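Long-range contacts in chitooligosaccharidolytic beta-N-acetylglucosaminidase (Ostrinia furnacalis, PDB 3OZP), which hydrolyses chitooligosaccharides one beta-GlcNAc unit at a time from their non-reducing ends, preferring the shorter chains: residues T220-I225 and L273-A278; F340-D345 and L397-W402. All coordinates share one frame; numbering follows the deposited sequence.

How the contacts relate
Both contacts are pairs of neighbouring strands in the eight-stranded parallel barrel of the catalytic domain. Contact 1 joins strands 220-224 and 271-278, contact 2 joins 340-343 and 399-402, and because 271-278 lies next to 340-343 the two contacts make up four consecutive staves. They follow one another in series along the chain, contact 1 closing before contact 2 opens, and their centres are about 9 Å apart. Inside the barrel they meet directly: H222 of contact 1 stacks its ring on that of H341 of contact 2. Together they line part of the site: D345 and W402 of contact 2 touch the bound ligand, and the side chain of H224 of contact 1 comes to about 5 Å of it.

Contact 1. Residues T220-I225 and L273-A278; sequences TFHWHI and LPEFDA
H222, W223 and H224 run parallel to L273, P274 and E275 on two neighbouring strands whose axes approach to 4.7 Å and run in the same direction at 24° to each other. Three backbone bonds zip them together: L273 N gives to F221 O (2.7 Å), W223 N to L273 O (2.8 Å) and E275 N to W223 O (3.0 Å). The middle carbonyl, L273 O, also meets the CA-H of H222.

H222, H224, L273 and E275 share one face of the sheet, and on it H224 meets E275. The glutamate is stretched out, its CG anti to the backbone N (chi1 -180°) and the chain extended beyond, which carries the carboxylate along to the histidine. H224 ND1 donates to E275 OE1 at 2.7 Å in a nearly straight bond, although the place of OE1 in the model is less sure; OE2 bonds to W402 NE1. OE1 lies at the ring's edge, near its plane, while the carboxylate is turned 78° from the ring. D277 OD1 also lies at the edge of that ring, 3.4 Å from H224 CE1. On the remaining nitrogen, NE2 bonds to D227, so both nitrogens are held and the ring's rotation is fixed.

On the opposite face, W223 and P274 point outward; W223 ties its NE1 to T196, and I225 lays CD1 over its ring. I225 also sets CG2 3.5 Å from E275 O, and M330 of helix 317-333 packs against this isoleucine.

Helices 240-245 and 255-267 lie in the connection between these strands, a beta-alpha-beta unit of the TIM barrel. Its C-terminal end brings H224 up to D227 and D277 up to H281, both inferred to belong to the charge relay system of this family 20 active site.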
loop_
_atom_site.group_PDB
_atom_site.type_symbol
_atom_site.label_atom_id
_atom_site.label_comp_id
_atom_site.label_asym_id
_atom_site.label_seq_id
_atom_site.Cartn_x
_atom_site.Cartn_y
_atom_site.Cartn_z
ATOM N N THR A 220 18.126 0.534 -13.591
ATOM C CA THR A 220 18.231 -0.925 -13.603
ATOM C C THR A 220 17.051 -1.601 -12.923
ATOM O O THR A 220 16.773 -1.396 -11.739
ATOM C CB THR A 220 19.563 -1.440 -12.993
ATOM O OG1 THR A 220 20.671 -0.798 -13.641
ATOM C CG2 THR A 220 19.686 -2.954 -13.189
ATOM N N PHE A 221 16.360 -2.413 -13.701
ATOM C CA PHE A 221 15.294 -3.223 -13.182
ATOM C C PHE A 221 15.782 -4.666 -13.158
ATOM O O PHE A 221 15.991 -5.285 -14.203
ATOM C CB PHE A 221 14.059 -3.046 -14.049
ATOM C CG PHE A 221 12.840 -3.686 -13.495
ATOM C CD1 PHE A 221 11.977 -4.368 -14.333
ATOM C CD2 PHE A 221 12.539 -3.590 -12.140
ATOM C CE1 PHE A 221 10.844 -4.960 -13.840
ATOM C CE2 PHE A 221 11.411 -4.172 -11.629
ATOM C CZ PHE A 221 10.549 -4.867 -12.483
ATOM N N HIS A 222 15.989 -5.163 -11.945
ATOM C CA HIS A 222 16.498 -6.502 -11.685
ATOM C C HIS A 222 15.281 -7.395 -11.478
ATOM O O HIS A 222 14.595 -7.317 -10.459
ATOM C CB HIS A 222 17.441 -6.443 -10.467
ATOM C CG HIS A 222 17.857 -7.769 -9.901
ATOM N ND1 HIS A 222 17.471 -8.985 -10.428
ATOM C CD2 HIS A 222 18.660 -8.060 -8.850
ATOM C CE1 HIS A 222 17.996 -9.961 -9.713
ATOM N NE2 HIS A 222 18.721 -9.429 -8.748
ATOM N N TRP A 223 15.013 -8.219 -12.484
ATOM C CA TRP A 223 13.807 -9.038 -12.532
ATOM C C TRP A 223 14.112 -10.437 -12.004
ATOM O O TRP A 223 14.645 -11.284 -12.729
ATOM C CB TRP A 223 13.294 -9.088 -13.975
ATOM C CG TRP A 223 11.874 -9.558 -14.154
ATOM C CD1 TRP A 223 11.139 -10.329 -13.296
ATOM C CD2 TRP A 223 11.041 -9.331 -15.299
ATOM N NE1 TRP A 223 9.894 -10.570 -13.823
ATOM C CE2 TRP A 223 9.805 -9.973 -15.051
ATOM C CE3 TRP A 223 11.213 -8.631 -16.500
ATOM C CZ2 TRP A 223 8.750 -9.946 -15.966
ATOM C CZ3 TRP A 223 10.162 -8.600 -17.410
ATOM C CH2 TRP A 223 8.944 -9.253 -17.134
ATOM N N HIS A 224 13.791 -10.656 -10.730
ATOM C CA HIS A 224 13.954 -11.953 -10.088
ATOM C C HIS A 224 12.733 -12.783 -10.471
ATOM O O HIS A 224 11.729 -12.826 -9.751
ATOM C CB HIS A 224 14.069 -11.779 -8.570
ATOM C CG HIS A 224 14.315 -13.054 -7.825
ATOM N ND1 HIS A 224 15.581 -13.491 -7.492
ATOM C CD2 HIS A 224 13.456 -13.969 -7.316
ATOM C CE1 HIS A 224 15.489 -14.627 -6.822
ATOM N NE2 HIS A 224 14.210 -14.938 -6.701
ATOM N N ILE A 225 12.840 -13.431 -11.625
ATOM C CA ILE A 225 11.678 -13.971 -12.336
ATOM C C ILE A 225 11.256 -15.384 -11.903
ATOM O O ILE A 225 10.083 -15.740 -12.034
ATOM C CB ILE A 225 11.868 -13.839 -13.882
ATOM C CG1 ILE A 225 10.546 -14.037 -14.634
ATOM C CG2 ILE A 225 13.005 -14.748 -14.402
ATOM C CD1 ILE A 225 10.550 -13.454 -16.051
ATOM N N LEU A 273 17.344 -6.412 -16.301
ATOM C CA LEU A 273 18.355 -7.411 -15.988
ATOM C C LEU A 273 17.706 -8.654 -15.362
ATOM O O LEU A 273 17.195 -8.590 -14.243
ATOM C CB LEU A 273 19.383 -6.794 -15.026
ATOM C CG LEU A 273 20.782 -7.387 -14.837
ATOM C CD1 LEU A 273 21.632 -6.454 -13.964
ATOM C CD2 LEU A 273 20.756 -8.791 -14.241
ATOM N N PRO A 274 17.719 -9.790 -16.088
ATOM C CA PRO A 274 17.072 -11.001 -15.579
ATOM C C PRO A 274 17.937 -11.753 -14.577
ATOM O O PRO A 274 19.168 -11.762 -14.701
ATOM C CB PRO A 274 16.891 -11.851 -16.839
ATOM C CG PRO A 274 18.053 -11.467 -17.709
ATOM C CD PRO A 274 18.277 -9.990 -17.441
ATOM N N GLU A 275 17.290 -12.370 -13.592
ATOM C CA GLU A 275 17.949 -13.322 -12.710
ATOM C C GLU A 275 17.327 -14.705 -12.843
ATOM O O GLU A 275 16.102 -14.861 -12.739
ATOM C CB GLU A 275 17.873 -12.888 -11.242
ATOM C CG GLU A 275 18.568 -13.864 -10.281
ATOM C CD GLU A 275 18.364 -13.536 -8.812
ATOM O OE1 GLU A 275 17.828 -12.452 -8.496
ATOM O OE2 GLU A 275 18.729 -14.372 -7.958
ATOM N N PHE A 276 18.173 -15.707 -13.081
ATOM C CA PHE A 276 17.767 -17.078 -12.833
ATOM C C PHE A 276 18.522 -17.593 -11.618
ATOM O O PHE A 276 19.696 -17.950 -11.708
ATOM C CB PHE A 276 17.973 -18.003 -14.039
ATOM C CG PHE A 276 17.442 -19.388 -13.803
ATOM C CD1 PHE A 276 16.081 -19.655 -13.956
ATOM C CD2 PHE A 276 18.285 -20.410 -13.379
ATOM C CE1 PHE A 276 15.570 -20.923 -13.701
ATOM C CE2 PHE A 276 17.786 -21.689 -13.125
ATOM C CZ PHE A 276 16.424 -21.943 -13.285
ATOM N N ASP A 277 17.833 -17.617 -10.485
ATOM C CA ASP A 277 18.430 -18.032 -9.227
ATOM C C ASP A 277 18.709 -19.540 -9.219
ATOM O O ASP A 277 17.805 -20.352 -9.445
ATOM C CB ASP A 277 17.507 -17.645 -8.075
ATOM C CG ASP A 277 18.215 -17.615 -6.743
ATOM O OD1 ASP A 277 17.640 -17.050 -5.794
ATOM O OD2 ASP A 277 19.344 -18.141 -6.643
ATOM N N ALA A 278 19.970 -19.899 -8.976
ATOM C CA ALA A 278 20.404 -21.298 -8.926
ATOM C C ALA A 278 21.638 -21.434 -8.028
ATOM O O ALA A 278 22.415 -20.483 -7.917
ATOM C CB ALA A 278 20.713 -21.800 -10.332
#

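Contact 2. Residues F340-D345 and L397-W402; sequences FHMGGD and LPLILW. With OAN (O-(2-acetamido-2-deoxy D-glucopyranosylidene) amino-N-phenylcarbamate), chain B.
G343 O takes the backbone N-H of W402 at 2.8 Å, nearly straight, and is approached as well by the CA-H of L401. This bond continues the parallel pairing of strands 340-343 and 399-402, in which F340 N gives to P398 O, I400 N to F340 O, and M342 N to I400 O at 2.8 Å. Farther on, one water bridges G344 O and W402 O, donating to both.

H341 is clamped on its edge and over a face. The N-H of G343 points in the ring plane to H341 ND1 (3.0 Å), while NE2 bonds to Q424, consistent with a proton on NE2. I400 sets its methyl CG2 over one face, 3.8 Å from the ring centroid, a CH-pi contact; with CG1 anti to the carbonyl carbon (chi1 -48°), CG2 is the branch anti to the backbone N, turned to the histidine. H341 in turn comes over one face of the W402 indole, H341 CE1 lying 3.3 Å from W402 NE1, with the two rings oblique at 49°. That NE1 bonds to E275.

The opposite indole face carries the ligand's acetamido methyl, CAH, 3.7 Å from W402 CD2. Beside the indole runs D345, its CB against CD1, and its OD2 accepts the acetamido N-H, NAI, at 3.0 Å. On the other side of the sheet, M342 bends at its end to lay SD by L399 CD1 (3.7 Å), under helix 373-393.

FHMGGD, with E346 next, carries the HxGGDE signature of family 20. Just past the strand, D345 holds the 2-acetamido group of the bound ligand, an arrangement consistent with the family's substrate-assisted mechanism, in which that group takes part, and W402 backs its methyl in the pocket at the mouth of the TIM barrel.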
loop_
_atom_site.group_PDB
_atom_site.type_symbol
_atom_site.label_atom_id
_atom_site.label_comp_id
_atom_site.label_asym_id
_atom_site.label_seq_id
_atom_site.Cartn_x
_atom_site.Cartn_y
_atom_site.Cartn_z
ATOM N N PHE A 340 24.258 -10.557 -16.346
ATOM C CA PHE A 340 23.338 -11.632 -15.988
ATOM C C PHE A 340 23.487 -11.969 -14.509
ATOM O O PHE A 340 24.606 -12.114 -14.007
ATOM C CB PHE A 340 23.602 -12.860 -16.868
ATOM C CG PHE A 340 22.590 -13.968 -16.708
ATOM C CD1 PHE A 340 23.014 -15.286 -16.566
ATOM C CD2 PHE A 340 21.221 -13.702 -16.722
ATOM C CE1 PHE A 340 22.094 -16.324 -16.430
ATOM C CE2 PHE A 340 20.294 -14.735 -16.584
ATOM C CZ PHE A 340 20.731 -16.047 -16.440
ATOM N N HIS A 341 22.359 -12.072 -13.811
ATOM C CA HIS A 341 22.353 -12.427 -12.397
ATOM C C HIS A 341 22.058 -13.921 -12.287
ATOM O O HIS A 341 21.062 -14.411 -12.840
ATOM C CB HIS A 341 21.301 -11.598 -11.653
ATOM C CG HIS A 341 21.505 -11.523 -10.168
ATOM N ND1 HIS A 341 21.628 -12.638 -9.368
ATOM C CD2 HIS A 341 21.568 -10.456 -9.335
ATOM C CE1 HIS A 341 21.783 -12.263 -8.111
ATOM N NE2 HIS A 341 21.744 -10.943 -8.064
ATOM N N MET A 342 22.923 -14.641 -11.578
ATOM C CA MET A 342 22.794 -16.096 -11.451
ATOM C C MET A 342 22.436 -16.549 -10.035
ATOM O O MET A 342 22.474 -17.739 -9.725
ATOM C CB MET A 342 24.055 -16.795 -11.969
ATOM C CG MET A 342 24.325 -16.505 -13.439
ATOM S SD MET A 342 25.653 -17.475 -14.182
ATOM C CE MET A 342 24.869 -19.076 -14.346
ATOM N N GLY A 343 22.071 -15.591 -9.189
ATOM C CA GLY A 343 21.573 -15.881 -7.851
ATOM C C GLY A 343 22.632 -16.377 -6.886
ATOM O O GLY A 343 23.484 -15.608 -6.433
ATOM N N GLY A 344 22.560 -17.664 -6.561
ATOM C CA GLY A 344 23.503 -18.299 -5.645
ATOM C C GLY A 344 23.332 -17.919 -4.188
ATOM O O GLY A 344 24.295 -17.953 -3.417
ATOM N N ASP A 345 22.118 -17.546 -3.796
ATOM C CA ASP A 345 21.849 -17.306 -2.382
ATOM C C ASP A 345 21.410 -18.585 -1.681
ATOM O O ASP A 345 20.671 -19.390 -2.250
ATOM C CB ASP A 345 20.817 -16.184 -2.168
ATOM C CG ASP A 345 19.487 -16.446 -2.872
ATOM O OD1 ASP A 345 19.495 -17.010 -3.983
ATOM O OD2 ASP A 345 18.432 -16.069 -2.321
ATOM N N LEU A 397 30.176 -12.161 -20.295
ATOM C CA LEU A 397 29.556 -10.959 -19.757
ATOM C C LEU A 397 29.608 -11.044 -18.237
ATOM O O LEU A 397 29.680 -12.145 -17.691
ATOM C CB LEU A 397 28.118 -10.793 -20.282
ATOM C CG LEU A 397 26.937 -11.568 -19.679
ATOM C CD1 LEU A 397 25.625 -11.029 -20.250
ATOM C CD2 LEU A 397 27.045 -13.077 -19.897
ATOM N N PRO A 398 29.603 -9.887 -17.547
ATOM C CA PRO A 398 29.664 -9.917 -16.091
ATOM C C PRO A 398 28.501 -10.702 -15.490
ATOM O O PRO A 398 27.364 -10.588 -15.960
ATOM C CB PRO A 398 29.556 -8.437 -15.703
ATOM C CG PRO A 398 30.013 -7.693 -16.894
ATOM C CD PRO A 398 29.584 -8.508 -18.068
ATOM N N LEU A 399 28.797 -11.498 -14.471
ATOM C CA LEU A 399 27.778 -12.274 -13.776
ATOM C C LEU A 399 27.657 -11.798 -12.339
ATOM O O LEU A 399 28.651 -11.382 -11.734
ATOM C CB LEU A 399 28.108 -13.773 -13.818
ATOM C CG LEU A 399 28.333 -14.395 -15.202
ATOM C CD1 LEU A 399 28.882 -15.816 -15.084
ATOM C CD2 LEU A 399 27.066 -14.362 -16.064
ATOM N N ILE A 400 26.436 -11.839 -11.809
ATOM C CA ILE A 400 26.180 -11.451 -10.428
ATOM C C ILE A 400 25.771 -12.651 -9.582
ATOM O O ILE A 400 24.979 -13.502 -10.015
ATOM C CB ILE A 400 25.084 -10.351 -10.307
ATOM C CG1 ILE A 400 25.334 -9.206 -11.297
ATOM C CG2 ILE A 400 25.006 -9.819 -8.872
ATOM C CD1 ILE A 400 24.193 -8.184 -11.388
ATOM N N LEU A 401 26.325 -12.698 -8.375
ATOM C CA LEU A 401 25.934 -13.639 -7.340
ATOM C C LEU A 401 25.642 -12.875 -6.051
ATOM O O LEU A 401 26.265 -11.844 -5.789
ATOM C CB LEU A 401 27.063 -14.641 -7.098
ATOM C CG LEU A 401 27.034 -16.084 -7.625
ATOM C CD1 LEU A 401 26.256 -16.313 -8.912
ATOM C CD2 LEU A 401 28.461 -16.653 -7.709
ATOM N N TRP A 402 24.692 -13.378 -5.258
ATOM C CA TRP A 402 24.424 -12.849 -3.922
ATOM C C TRP A 402 25.566 -13.218 -2.980
ATOM O O TRP A 402 26.247 -14.229 -3.199
ATOM C CB TRP A 402 23.130 -13.441 -3.353
ATOM C CG TRP A 402 21.891 -13.083 -4.110
ATOM C CD1 TRP A 402 21.206 -13.879 -4.976
ATOM C CD2 TRP A 402 21.183 -11.841 -4.061
ATOM N NE1 TRP A 402 20.112 -13.212 -5.470
ATOM C CE2 TRP A 402 20.077 -11.956 -4.927
ATOM C CE3 TRP A 402 21.377 -10.639 -3.364
ATOM C CZ2 TRP A 402 19.172 -10.915 -5.128
ATOM C CZ3 TRP A 402 20.471 -9.609 -3.551
ATOM C CH2 TRP A 402 19.384 -9.750 -4.434
HETATM C CAH OAN B . 19.304 -12.915 -1.035
HETATM C CAG OAN B . 17.999 -13.006 -0.244
HETATM O OAN OAN B . 17.514 -11.999 0.269
HETATM N NAI OAN B . 17.472 -14.247 -0.154
HETATM C CAB OAN B . 16.198 -14.562 0.534
HETATM C CAC OAN B . 15.050 -14.151 -0.422
HETATM O OAJ OAN B . 14.724 -15.247 -1.279
HETATM C CAD OAN B . 13.832 -13.718 0.361
HETATM O OAK OAN B . 12.776 -13.372 -0.541
HETATM C CAE OAN B . 14.261 -12.522 1.182
HETATM C CAF OAN B . 13.076 -11.942 1.949
HETATM O OAM OAN B . 13.496 -10.803 2.703
HETATM O OAL OAN B . 15.270 -12.939 2.134
HETATM C CAA OAN B . 16.141 -13.967 1.828
HETATM N NAY OAN B . 16.975 -14.440 2.755
HETATM O OAQ OAN B . 16.929 -13.775 4.081
HETATM C CAP OAN B . 16.792 -14.590 5.169
HETATM O OAR OAN B . 17.514 -15.580 5.313
HETATM N NAO OAN B . 15.874 -14.241 6.090
HETATM C CAS OAN B . 15.654 -14.932 7.214
HETATM C CAT OAN B . 16.494 -14.769 8.321
HETATM C CAU OAN B . 16.237 -15.471 9.501
HETATM C CAV OAN B . 15.132 -16.323 9.580
HETATM C CAW OAN B . 14.283 -16.477 8.484
HETATM C CAX OAN B . 14.541 -15.774 7.304
HETATM O O HOH W 1 26.695 -16.846 -3.953
#